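Local coordinates for protein predicted acetamidase/formamidase (Thermoanaerobacter tengcongensis, PDB 3TKK) that probably hydrolyses the carbon-nitrogen bonds of linear amides and binds zinc and calcium ions, at residues A[82-87]-A[132-137]; A[98-103]-A[192-197]; A[157-162]-A[275-280]. All blocks are in the same frame, centred on the assembly; numbering follows the deposited sequence.

The three contacts run from the interior of the chain to its dimer interface. Contact 1 joins strand 76-86 of a nine-strand mixed sheet to strand 133-138 of a second mixed sheet. Contact 3, about 14 Å away centre to centre, ties the calcium-binding loop after strand 155-157 to strand 272-277, outermost within this chain in the nine-strand sheet; Gly135 O and Asp159 N, 3.0 Å apart, link the two. Contact 2, a pairing of loops, is centred about 12 Å from contact 3, joined by Gly192 N and Ser276 O at 2.7 Å, and about 21 Å from contact 1. Its segments alternate along the chain with those of both others. Contacts 1 and 3 lie beside the metal site.

Contact 1. Residues A[82-87]-A[132-137]; sequences KKIEVA and PMIGVI
Ile84 and Pro132 meet with their side chains crossing obliquely, the branch methyl of the isoleucine laid against the proline ring: Ile84 CG2 is 3.6 Å from Pro132 CB. The longer arm of Ile84 passes on beyond the ring. With CG1 anti to the carbonyl carbon and the chain fully extended at its second torsion (chi2 -179°), Ile84 CD1 is carried to the start of strand 133-138, 3.8 Å from Met133 CA. There it also reaches Ile134, whose side chain slants across it, with Ile84 CD1 and Ile134 CG1 3.8 Å apart. One isoleucine thus spans three consecutive residues. Val86, two residues further on and facing the same way, approaches the proline at about a right angle; its CG1 lies 3.9 Å from Pro132 CB and 4.1 Å from Pro132 CG, so two residues share the CB corner of the ring. No hydrogen bond crosses the contact: it is an apolar junction between two mixed sheets, strand 76-86 pairing with 203-212 in one and strand 133-138 with 180-186 in the other. Lys82 and Lys83, both opposite Leu206, form a classic beta bulge just before Ile84. Ile134 also packs on Val205 and Leu185, one from each sheet. Met133 turns its side chain from Ile84 to His186, a zinc ligand, and its side chain comes within about 7 Å of the bound zinc and calcium ions.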
loop_
_atom_site.group_PDB
_atom_site.type_symbol
_atom_site.label_atom_id
_atom_site.label_comp_id
_atom_site.label_asym_id
_atom_site.label_seq_id
_atom_site.Cartn_x
_atom_site.Cartn_y
_atom_site.Cartn_z
ATOM N N LYS A 82 4.347 1.989 -23.766
ATOM C CA LYS A 82 5.454 2.871 -24.175
ATOM C C LYS A 82 5.108 4.309 -23.966
ATOM O O LYS A 82 5.916 5.034 -23.500
ATOM C CB LYS A 82 5.788 2.546 -25.616
ATOM C CG LYS A 82 6.336 1.082 -25.747
ATOM C CD LYS A 82 7.028 0.981 -27.087
ATOM C CE LYS A 82 7.299 -0.476 -27.461
ATOM N NZ LYS A 82 8.130 -0.470 -28.741
ATOM N N LYS A 83 3.936 4.754 -24.345
ATOM C CA LYS A 83 3.563 6.138 -24.134
ATOM C C LYS A 83 2.134 6.288 -23.780
ATOM O O LYS A 83 1.299 5.591 -24.342
ATOM C CB LYS A 83 3.694 6.920 -25.412
ATOM C CG LYS A 83 4.916 7.708 -25.472
ATOM C CD LYS A 83 4.645 8.757 -26.505
ATOM C CE LYS A 83 4.384 8.084 -27.895
ATOM N NZ LYS A 83 5.623 8.357 -28.779
ATOM N N ILE A 84 1.817 7.259 -22.949
ATOM C CA ILE A 84 0.390 7.538 -22.713
ATOM C C ILE A 84 0.186 9.050 -22.957
ATOM O O ILE A 84 0.833 9.863 -22.276
ATOM C CB ILE A 84 0.019 7.211 -21.267
ATOM C CG1 ILE A 84 0.194 5.733 -20.982
ATOM C CG2 ILE A 84 -1.428 7.520 -20.852
ATOM C CD1 ILE A 84 -0.229 5.421 -19.504
ATOM N N GLU A 85 -0.684 9.457 -23.877
ATOM C CA GLU A 85 -1.014 10.870 -23.932
ATOM C C GLU A 85 -2.400 11.144 -23.470
ATOM O O GLU A 85 -3.306 10.282 -23.668
ATOM C CB GLU A 85 -0.724 11.408 -25.361
ATOM C CG GLU A 85 0.762 11.185 -25.690
ATOM C CD GLU A 85 1.073 11.120 -27.228
ATOM O OE1 GLU A 85 2.045 10.398 -27.641
ATOM O OE2 GLU A 85 0.355 11.807 -28.010
ATOM N N VAL A 86 -2.612 12.212 -22.701
ATOM C CA VAL A 86 -3.928 12.413 -22.129
ATOM C C VAL A 86 -4.502 13.733 -22.747
ATOM O O VAL A 86 -3.796 14.642 -23.096
ATOM C CB VAL A 86 -3.958 12.463 -20.583
ATOM C CG1 VAL A 86 -3.340 11.107 -20.002
ATOM C CG2 VAL A 86 -3.212 13.763 -20.080
ATOM N N ALA A 87 -5.828 13.803 -22.852
ATOM C CA ALA A 87 -6.489 15.019 -23.309
ATOM C C ALA A 87 -6.223 16.223 -22.387
ATOM O O ALA A 87 -5.758 16.047 -21.240
ATOM C CB ALA A 87 -7.888 14.836 -23.564
ATOM N N PRO A 132 0.228 9.865 -15.739
ATOM C CA PRO A 132 -0.869 9.118 -16.494
ATOM C C PRO A 132 -0.788 7.647 -16.328
ATOM O O PRO A 132 0.311 7.090 -16.218
ATOM C CB PRO A 132 -0.536 9.387 -17.944
ATOM C CG PRO A 132 0.094 10.768 -17.811
ATOM C CD PRO A 132 0.986 10.720 -16.594
ATOM N N MET A 133 -1.961 6.985 -16.328
ATOM C CA MET A 133 -1.924 5.582 -16.075
ATOM C C MET A 133 -3.199 5.014 -16.744
ATOM O O MET A 133 -4.081 5.803 -17.190
ATOM C CB MET A 133 -2.064 5.262 -14.532
ATOM C CG MET A 133 -3.331 5.954 -13.869
ATOM S SD MET A 133 -3.834 5.231 -12.291
ATOM C CE MET A 133 -4.545 3.799 -12.930
ATOM N N ILE A 134 -3.248 3.703 -16.838
ATOM C CA ILE A 134 -4.329 3.108 -17.572
ATOM C C ILE A 134 -5.144 2.372 -16.481
ATOM O O ILE A 134 -4.556 1.488 -15.803
ATOM C CB ILE A 134 -3.842 2.067 -18.655
ATOM C CG1 ILE A 134 -2.957 2.794 -19.770
ATOM C CG2 ILE A 134 -5.176 1.265 -19.093
ATOM C CD1 ILE A 134 -1.937 1.930 -20.534
ATOM N N GLY A 135 -6.411 2.715 -16.301
ATOM C CA GLY A 135 -7.212 2.086 -15.251
ATOM C C GLY A 135 -7.811 0.718 -15.634
ATOM O O GLY A 135 -7.948 -0.161 -14.789
ATOM N N VAL A 136 -8.258 0.572 -16.901
ATOM C CA VAL A 136 -8.960 -0.635 -17.369
ATOM C C VAL A 136 -8.010 -1.227 -18.458
ATOM O O VAL A 136 -7.683 -0.579 -19.478
ATOM C CB VAL A 136 -10.250 -0.255 -17.972
ATOM C CG1 VAL A 136 -10.845 -1.374 -18.872
ATOM C CG2 VAL A 136 -11.335 0.031 -16.830
ATOM N N ILE A 137 -7.592 -2.475 -18.277
ATOM C CA ILE A 137 -6.827 -3.101 -19.326
ATOM C C ILE A 137 -6.860 -4.591 -19.027
ATOM O O ILE A 137 -6.766 -4.999 -17.852
ATOM C CB ILE A 137 -5.385 -2.678 -19.437
ATOM C CG1 ILE A 137 -4.711 -3.542 -20.516
ATOM C CG2 ILE A 137 -4.639 -2.776 -18.027
ATOM C CD1 ILE A 137 -3.181 -2.721 -20.923
#

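Contact 2. Residues A[98-103]-A[192-197]; sequences LGVLGN and GEVGVS
Val100 and Val194 are joined where two type I beta turns, Gly99 to Gly102 and Glu193 to Val196, abut. Val100 N donates to Val194 O at 2.7 Å, in the plane of that carbonyl, with an N-H...O angle of 155°. Val194 O also takes a hydrogen bond from a water at 2.9 Å and a CA-H...O contact from Gly99 CA at 3.5 Å. Val100 CG2, anti to its own carbonyl carbon with CG1 at chi1 168°, rests on Val194 CB, 3.9 Å away; on the other flank Leu98 CB meets Val196 CG2 at 3.8 Å. Gly99 has positive phi, and a side chain there would run into Val194 O and the Gly195-Val196 peptide. Bonds from Gly102 N to Gly99 O and Val196 N to Glu193 O close the turns. Further out, Gly195 O accepts from Thr94 OG1, while Ser268 OG of the second subunit bonds Gly195 N and Ser197 O. Val245 of that subunit packs on Val100 and Leu101, placing the loop pair in the dimer interface. Glu193, a zinc ligand in a crystal structure of this protein though without zinc in this chain, begins the second turn. The water on Val194 O also donates to Leu98 O at 2.7 Å and accepts from Leu101 N.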
loop_
_atom_site.group_PDB
_atom_site.type_symbol
_atom_site.label_atom_id
_atom_site.label_comp_id
_atom_site.label_asym_id
_atom_site.label_seq_id
_atom_site.Cartn_x
_atom_site.Cartn_y
_atom_site.Cartn_z
ATOM N N LEU A 98 -20.374 7.297 -2.661
ATOM C CA LEU A 98 -19.290 6.881 -3.588
ATOM C C LEU A 98 -17.920 6.910 -2.923
ATOM O O LEU A 98 -17.589 7.896 -2.364
ATOM C CB LEU A 98 -19.269 7.722 -4.867
ATOM C CG LEU A 98 -20.617 7.842 -5.696
ATOM C CD1 LEU A 98 -20.596 9.002 -6.799
ATOM C CD2 LEU A 98 -21.123 6.460 -6.302
ATOM N N GLY A 99 -17.156 5.812 -3.035
ATOM C CA GLY A 99 -15.807 5.681 -2.484
ATOM C C GLY A 99 -15.832 5.688 -0.979
ATOM O O GLY A 99 -16.927 5.692 -0.334
ATOM N N VAL A 100 -14.656 5.939 -0.397
ATOM C CA VAL A 100 -14.594 5.652 1.033
ATOM C C VAL A 100 -15.372 6.715 1.837
ATOM O O VAL A 100 -15.808 6.454 2.918
ATOM C CB VAL A 100 -13.116 5.672 1.382
ATOM C CG1 VAL A 100 -12.952 5.684 2.944
ATOM C CG2 VAL A 100 -12.548 4.390 0.721
ATOM N N LEU A 101 -15.437 7.963 1.323
ATOM C CA LEU A 101 -16.021 9.064 2.128
ATOM C C LEU A 101 -17.473 9.249 1.605
ATOM O O LEU A 101 -18.139 10.246 1.945
ATOM C CB LEU A 101 -15.250 10.381 1.998
ATOM C CG LEU A 101 -13.713 10.373 2.376
ATOM C CD1 LEU A 101 -13.058 11.679 2.185
ATOM C CD2 LEU A 101 -13.580 9.862 3.830
ATOM N N GLY A 102 -18.004 8.260 0.886
ATOM C CA GLY A 102 -19.414 8.360 0.397
ATOM C C GLY A 102 -20.406 8.736 1.514
ATOM O O GLY A 102 -21.457 9.463 1.247
ATOM N N ASN A 103 -20.101 8.301 2.745
ATOM C CA ASN A 103 -21.114 8.431 3.815
ATOM C C ASN A 103 -21.050 9.875 4.279
ATOM O O ASN A 103 -21.809 10.236 5.106
ATOM C CB ASN A 103 -20.854 7.507 5.037
ATOM C CG ASN A 103 -19.556 7.865 5.710
ATOM O OD1 ASN A 103 -18.669 8.218 5.043
ATOM N ND2 ASN A 103 -19.458 7.797 7.029
ATOM N N GLY A 192 -5.583 3.398 -4.018
ATOM C CA GLY A 192 -6.884 3.330 -3.231
ATOM C C GLY A 192 -8.069 4.071 -3.960
ATOM O O GLY A 192 -9.274 3.668 -3.874
ATOM N N GLU A 193 -7.733 5.127 -4.643
ATOM C CA GLU A 193 -8.740 5.863 -5.502
ATOM C C GLU A 193 -9.932 6.263 -4.635
ATOM O O GLU A 193 -11.135 6.006 -5.038
ATOM C CB GLU A 193 -9.227 5.004 -6.722
ATOM C CG GLU A 193 -10.025 5.925 -7.781
ATOM C CD GLU A 193 -10.329 5.080 -9.013
ATOM O OE1 GLU A 193 -10.444 3.817 -8.787
ATOM O OE2 GLU A 193 -10.420 5.649 -10.153
ATOM N N VAL A 194 -9.673 6.878 -3.452
ATOM C CA VAL A 194 -10.739 6.723 -2.351
ATOM C C VAL A 194 -11.926 7.666 -2.522
ATOM O O VAL A 194 -12.963 7.529 -1.819
ATOM C CB VAL A 194 -10.083 6.922 -0.899
ATOM C CG1 VAL A 194 -8.952 5.868 -0.562
ATOM C CG2 VAL A 194 -9.469 8.395 -0.720
ATOM N N GLY A 195 -11.817 8.629 -3.426
ATOM C CA GLY A 195 -12.973 9.515 -3.713
ATOM C C GLY A 195 -13.941 8.867 -4.729
ATOM O O GLY A 195 -14.993 9.383 -5.004
ATOM N N VAL A 196 -13.501 7.755 -5.320
ATOM C CA VAL A 196 -14.229 7.003 -6.389
ATOM C C VAL A 196 -13.579 7.158 -7.795
ATOM O O VAL A 196 -13.640 6.244 -8.660
ATOM C CB VAL A 196 -15.754 7.225 -6.410
ATOM C CG1 VAL A 196 -16.294 8.254 -7.440
ATOM C CG2 VAL A 196 -16.501 5.853 -6.772
ATOM N N SER A 197 -12.913 8.258 -8.066
ATOM C CA SER A 197 -12.445 8.384 -9.413
ATOM C C SER A 197 -11.039 8.948 -9.442
ATOM O O SER A 197 -10.460 9.420 -8.506
ATOM C CB SER A 197 -13.317 9.365 -10.318
ATOM O OG SER A 197 -12.747 10.716 -10.033
HETATM O O HOH W 1 -15.336 9.056 -1.357
#

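Contact 3. Residues A[157-162]-A[275-280]; sequences NMDTTL and ISQVVD. With CA (calcium ion), chain G.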
loop_
_atom_site.group_PDB
_atom_site.type_symbol
_atom_site.label_atom_id
_atom_site.label_comp_id
_atom_site.label_asym_id
_atom_site.label_seq_id
_atom_site.Cartn_x
_atom_site.Cartn_y
_atom_site.Cartn_z
ATOM N N ASN A 157 -10.838 -3.602 -14.655
ATOM C CA ASN A 157 -10.780 -2.261 -13.977
ATOM C C ASN A 157 -9.973 -2.431 -12.682
ATOM O O ASN A 157 -10.497 -2.414 -11.551
ATOM C CB ASN A 157 -12.189 -1.847 -13.591
ATOM C CG ASN A 157 -12.277 -0.401 -13.110
ATOM O OD1 ASN A 157 -11.411 0.418 -13.325
ATOM N ND2 ASN A 157 -13.378 -0.097 -12.421
ATOM N N MET A 158 -8.705 -2.559 -12.869
ATOM C CA MET A 158 -7.781 -2.768 -11.775
ATOM C C MET A 158 -7.254 -1.452 -11.124
ATOM O O MET A 158 -6.640 -1.558 -10.080
ATOM C CB MET A 158 -6.572 -3.553 -12.284
ATOM C CG MET A 158 -6.836 -4.860 -12.920
ATOM S SD MET A 158 -5.333 -5.768 -13.385
ATOM C CE MET A 158 -5.069 -4.940 -14.943
ATOM N N ASP A 159 -7.386 -0.281 -11.809
ATOM C CA ASP A 159 -7.026 1.067 -11.294
ATOM C C ASP A 159 -5.756 0.962 -10.505
ATOM O O ASP A 159 -5.639 1.381 -9.311
ATOM C CB ASP A 159 -8.120 1.744 -10.470
ATOM C CG ASP A 159 -9.334 2.221 -11.337
ATOM O OD1 ASP A 159 -9.272 2.425 -12.575
ATOM O OD2 ASP A 159 -10.458 2.135 -10.808
ATOM N N THR A 160 -4.738 0.492 -11.227
ATOM C CA THR A 160 -3.406 0.340 -10.677
ATOM C C THR A 160 -2.389 1.379 -11.161
ATOM O O THR A 160 -2.115 1.435 -12.372
ATOM C CB THR A 160 -2.947 -1.154 -10.939
ATOM O OG1 THR A 160 -3.807 -2.058 -10.165
ATOM C CG2 THR A 160 -1.481 -1.277 -10.519
ATOM N N THR A 161 -1.767 2.185 -10.247
ATOM C CA THR A 161 -1.051 3.346 -10.611
ATOM C C THR A 161 0.219 2.883 -11.302
ATOM O O THR A 161 0.755 3.614 -12.112
ATOM C CB THR A 161 -0.555 4.137 -9.283
ATOM O OG1 THR A 161 -0.090 3.130 -8.344
ATOM C CG2 THR A 161 -1.883 4.955 -8.631
ATOM N N LEU A 162 0.677 1.657 -11.036
ATOM C CA LEU A 162 1.883 1.182 -11.717
ATOM C C LEU A 162 1.736 1.100 -13.314
ATOM O O LEU A 162 2.712 0.843 -13.968
ATOM C CB LEU A 162 2.277 -0.229 -11.153
ATOM C CG LEU A 162 2.549 -0.331 -9.600
ATOM C CD1 LEU A 162 3.041 -1.799 -9.273
ATOM C CD2 LEU A 162 3.525 0.835 -9.244
ATOM N N ILE A 275 -1.976 -1.295 -2.117
ATOM C CA ILE A 275 -3.342 -1.174 -2.483
ATOM C C ILE A 275 -3.475 -0.446 -3.829
ATOM O O ILE A 275 -2.794 0.637 -4.093
ATOM C CB ILE A 275 -4.102 -0.363 -1.381
ATOM C CG1 ILE A 275 -4.277 -1.207 -0.079
ATOM C CG2 ILE A 275 -5.553 -0.013 -1.810
ATOM C CD1 ILE A 275 -4.637 -0.283 1.129
ATOM N N SER A 276 -4.339 -1.013 -4.677
ATOM C CA SER A 276 -4.685 -0.332 -5.962
ATOM C C SER A 276 -5.914 0.435 -5.854
ATOM O O SER A 276 -5.813 1.609 -6.050
ATOM C CB SER A 276 -4.675 -1.241 -7.177
ATOM O OG SER A 276 -3.310 -1.775 -7.483
ATOM N N GLN A 277 -7.092 -0.234 -5.451
ATOM C CA GLN A 277 -8.277 0.548 -5.319
ATOM C C GLN A 277 -9.171 -0.154 -4.389
ATOM O O GLN A 277 -9.188 -1.431 -4.343
ATOM C CB GLN A 277 -9.058 0.791 -6.679
ATOM C CG GLN A 277 -9.393 -0.424 -7.527
ATOM C CD GLN A 277 -10.606 -1.150 -6.983
ATOM O OE1 GLN A 277 -11.467 -0.481 -6.340
ATOM N NE2 GLN A 277 -10.822 -2.396 -7.462
ATOM N N VAL A 278 -9.927 0.669 -3.613
ATOM C CA VAL A 278 -10.934 0.064 -2.690
ATOM C C VAL A 278 -12.327 0.479 -2.979
ATOM O O VAL A 278 -13.188 0.310 -2.166
ATOM C CB VAL A 278 -10.619 0.486 -1.237
ATOM C CG1 VAL A 278 -9.187 0.003 -0.913
ATOM C CG2 VAL A 278 -10.570 2.079 -1.127
ATOM N N VAL A 279 -12.623 0.915 -4.188
ATOM C CA VAL A 279 -13.923 1.524 -4.272
ATOM C C VAL A 279 -14.704 0.768 -5.427
ATOM O O VAL A 279 -15.820 1.127 -5.710
ATOM C CB VAL A 279 -13.720 3.067 -4.750
ATOM C CG1 VAL A 279 -12.932 3.936 -3.692
ATOM C CG2 VAL A 279 -13.073 3.186 -6.056
ATOM N N ASP A 280 -14.052 -0.132 -6.203
ATOM C CA ASP A 280 -14.733 -0.733 -7.348
ATOM C C ASP A 280 -15.511 -1.954 -6.810
ATOM O O ASP A 280 -15.529 -2.259 -5.582
ATOM C CB ASP A 280 -13.770 -1.113 -8.549
ATOM C CG ASP A 280 -12.977 0.134 -9.144
ATOM O OD1 ASP A 280 -13.593 1.210 -9.185
ATOM O OD2 ASP A 280 -11.782 0.038 -9.599
HETATM CA CA CA G . -11.543 2.697 -13.063
HETATM O O HOH W 2 -13.446 2.554 -11.508
HETATM O O HOH W 3 -11.838 5.057 -12.283
HETATM O O HOH W 4 -13.740 2.900 -14.219
#
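Thr160 and Ser276 each hold OG1 or OG anti to their own carbonyl carbon (chi1 -66° and -65°), which turns the two hydroxyls onto each other. Ser276 OG, also hydrogen-bonded to Arg286, donates to Thr160 OG1 at 2.7 Å; Thr160 OG1 in turn donates to Met158 O at 2.9 Å, from above the carbonyl plane. An alanine in place of Thr160 would remove OG1, probably leaving the Ser276 hydroxyl without this acceptor and the loop without its tie at Met158 O. One residue earlier, Asp159 holds the calcium ion with both carboxylate oxygens, its OD1 lying 2.3 Å and its OD2 2.6 Å from the metal. Asn157 OD1 binds the calcium ion at 2.3 Å, and Asp184 and three waters complete the site. Asp280 stands behind these ligands: Asp159 OD2 and Asp280 OD2 are 2.8 Å apart, with the carboxylate planes turned 61° to each other. A calcium-bound water accepts from Asn157 ND2, which is also bound to Gly149 O, and donates to Asp280 OD1, making Asp280 a second-shell residue. Gln277 OE1 fixes the turn leading to Asp280 by accepting from Val279 N and Asp280 N on opposite faces of its amide, while NE2 bonds Leu282 O. Ser276 and Gln277, both facing Thr284, form a classic beta bulge where strand 272-277 pairs with 283-290; Asn157 and Met158 lie against strand 133-138, and Ile275 packs on Leu237 of helix 237-255.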